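Local coordinates for protein replicative DNA helicase (Mycobacterium smegmatis, PDB 6OWN) that probably excises itself from a replicative DNA helicase by protein splicing, as an intein whose splicing is reversibly inhibited by zinc, at residues A77-R80 / A81-T85. Residues are numbered along the deposited sequence; the frame is centred on the assembly and turned at random.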
ATOM      1  N   ALA A  77      -5.762 -10.668   2.579  1.00 17.70           N
ATOM      2  CA  ALA A  77      -6.117 -12.026   2.979  1.00 24.29           C
ATOM      3  C   ALA A  77      -6.493 -12.920   1.805  1.00 30.67           C
ATOM      4  O   ALA A  77      -6.672 -14.126   2.005  1.00 35.35           O
ATOM      5  CB  ALA A  77      -7.282 -11.982   3.970  1.00 24.40           C
ATOM      6  N   ASN A  78      -6.629 -12.364   0.601  1.00 22.61           N
ATOM      7  CA  ASN A  78      -6.976 -13.114  -0.596  1.00 26.94           C
ATOM      8  C   ASN A  78      -5.882 -13.084  -1.644  1.00 29.40           C
ATOM      9  O   ASN A  78      -6.053 -13.683  -2.713  1.00 30.16           O
ATOM     10  CB  ASN A  78      -8.273 -12.567  -1.208  1.00 23.38           C
ATOM     11  CG  ASN A  78      -9.502 -13.017  -0.454  1.00 42.04           C
ATOM     12  OD1 ASN A  78      -9.498 -14.080   0.162  1.00 35.08           O
ATOM     13  ND2 ASN A  78     -10.566 -12.211  -0.497  1.00 41.13           N
ATOM     14  N   LEU A  79      -4.787 -12.375  -1.387  1.00 23.48           N
ATOM     15  CA  LEU A  79      -3.666 -12.381  -2.311  1.00 30.79           C
ATOM     16  C   LEU A  79      -3.073 -13.777  -2.407  1.00 26.88           C
ATOM     17  O   LEU A  79      -3.063 -14.541  -1.440  1.00 26.67           O
ATOM     18  CB  LEU A  79      -2.584 -11.409  -1.848  1.00 29.06           C
ATOM     19  CG  LEU A  79      -2.900  -9.921  -1.880  1.00 27.91           C
ATOM     20  CD1 LEU A  79      -1.657  -9.166  -1.430  1.00 18.33           C
ATOM     21  CD2 LEU A  79      -3.322  -9.497  -3.284  1.00 24.75           C
ATOM     22  N   ARG A  80      -2.562 -14.103  -3.588  1.00 31.84           N
ATOM     23  CA  ARG A  80      -1.863 -15.359  -3.795  1.00 30.52           C
ATOM     24  C   ARG A  80      -0.614 -15.082  -4.606  1.00 34.18           C
ATOM     25  O   ARG A  80      -0.612 -14.204  -5.473  1.00 31.88           O
ATOM     26  CB  ARG A  80      -2.751 -16.388  -4.503  1.00 33.84           C
ATOM     27  CG  ARG A  80      -3.547 -17.257  -3.543  1.00 36.82           C
ATOM     28  CD  ARG A  80      -4.838 -17.737  -4.169  1.00 52.92           C
ATOM     29  NE  ARG A  80      -4.613 -18.811  -5.130  1.00 63.14           N
ATOM     30  CZ  ARG A  80      -4.715 -20.103  -4.839  1.00 68.58           C
ATOM     31  NH1 ARG A  80      -5.039 -20.482  -3.610  1.00 66.94           N
ATOM     32  NH2 ARG A  80      -4.494 -21.018  -5.776  1.00 77.76           N
ATOM     33  N   ALA A  81       0.458 -15.806  -4.299  1.00 32.27           N
ATOM     34  CA  ALA A  81       1.655 -15.705  -5.115  1.00 26.04           C
ATOM     35  C   ALA A  81       1.296 -15.987  -6.567  1.00 29.89           C
ATOM     36  O   ALA A  81       0.435 -16.819  -6.858  1.00 29.17           O
ATOM     37  CB  ALA A  81       2.722 -16.679  -4.620  1.00 35.46           C
ATOM     38  N   GLY A  82       1.928 -15.254  -7.478  1.00 26.40           N
ATOM     39  CA  GLY A  82       1.594 -15.297  -8.880  1.00 29.21           C
ATOM     40  C   GLY A  82       0.810 -14.097  -9.364  1.00 32.17           C
ATOM     41  O   GLY A  82       0.957 -13.702 -10.525  1.00 31.48           O
ATOM     42  N   MET A  83      -0.014 -13.504  -8.501  1.00 30.72           N
ATOM     43  CA  MET A  83      -0.733 -12.295  -8.872  1.00 35.21           C
ATOM     44  C   MET A  83       0.238 -11.130  -9.063  1.00 32.55           C
ATOM     45  O   MET A  83       1.385 -11.160  -8.614  1.00 30.93           O
ATOM     46  CB  MET A  83      -1.763 -11.930  -7.804  1.00 33.96           C
ATOM     47  CG  MET A  83      -2.853 -12.958  -7.586  1.00 38.20           C
ATOM     48  SD  MET A  83      -3.990 -12.425  -6.293  1.00 35.08           S
ATOM     49  CE  MET A  83      -5.334 -13.595  -6.513  1.00 39.67           C
ATOM     50  N   HIS A  84      -0.243 -10.090  -9.740  1.00 34.48           N
ATOM     51  CA  HIS A  84       0.494  -8.853  -9.940  1.00 34.33           C
ATOM     52  C   HIS A  84      -0.323  -7.692  -9.386  1.00 35.76           C
ATOM     53  O   HIS A  84      -1.548  -7.773  -9.269  1.00 32.77           O
ATOM     54  CB  HIS A  84       0.794  -8.604 -11.432  1.00 38.77           C
ATOM     55  CG  HIS A  84       1.492  -9.740 -12.115  1.00 35.82           C
ATOM     56  ND1 HIS A  84       0.923 -10.988 -12.256  1.00 35.96           N
ATOM     57  CD2 HIS A  84       2.707  -9.812 -12.707  1.00 31.49           C
ATOM     58  CE1 HIS A  84       1.764 -11.784 -12.891  1.00 33.93           C
ATOM     59  NE2 HIS A  84       2.853 -11.092 -13.179  1.00 36.19           N
ATOM     60  N   THR A  85       0.365  -6.602  -9.047  1.00 28.21           N
ATOM     61  CA  THR A  85      -0.286  -5.350  -8.680  1.00 35.82           C
ATOM     62  C   THR A  85      -0.131  -4.377  -9.844  1.00 34.56           C
ATOM     63  O   THR A  85       0.991  -3.996 -10.192  1.00 38.85           O
ATOM     64  CB  THR A  85       0.301  -4.761  -7.394  1.00 29.75           C
ATOM     65  OG1 THR A  85       1.715  -4.610  -7.546  1.00 38.79           O
ATOM     66  CG2 THR A  85       0.023  -5.678  -6.212  1.00 29.29           C
TER
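M83 closes a tight bend on R80 with both its backbone and its side chain. The backbone part is a hydrogen bond from M83 N to R80 O, 3.2 Å long and close to straight at the hydrogen (164°). It closes a type II beta turn, R80 to M83, with A81 and G82 at the two corners. G82, at the third position of the turn, has the positive phi (104°) that a type II turn needs there and that glycine adopts without strain.

A weaker polar contact comes from the sulfur. R80 N points at M83 SD, 3.5 Å away, in a weak N-H to sulfur hydrogen bond. CG stands anti to the carbonyl carbon of M83, beside the backbone N (chi1 -62°), and the chain beyond it runs extended, carrying SD to the R80 amide; on the way M83 CG passes 3.3 Å from R80 O. One thioether chain thus follows the R80 backbone from carbonyl to amide.

The bend lies at the surface of the intein splicing domain, a domain with no alpha-helix and about half its modelled residues in strands, consistent with the all-beta HINT fold of inteins. It leads from the short 3-10 segment that ends at N78 into strand 84-85, an outermost strand of an antiparallel sheet; just ahead of that strand, G82 and M83 make backbone hydrogen bonds with I105 of strand 103-111.

Van der Waals contacts continue along the same methionine. M83 SD lies 4.0 Å from L79 CA and 4.3 Å from L79 CD2, while the terminal methyl, M83 CE, sits against a backbone carbonyl, 3.9 Å from N78 O. Just before the turn, buried L79 packs on I105 and V108 of strand 103-111 and on W67 and T69 of strand 66-69, whereas M83 also touches E70 and H71.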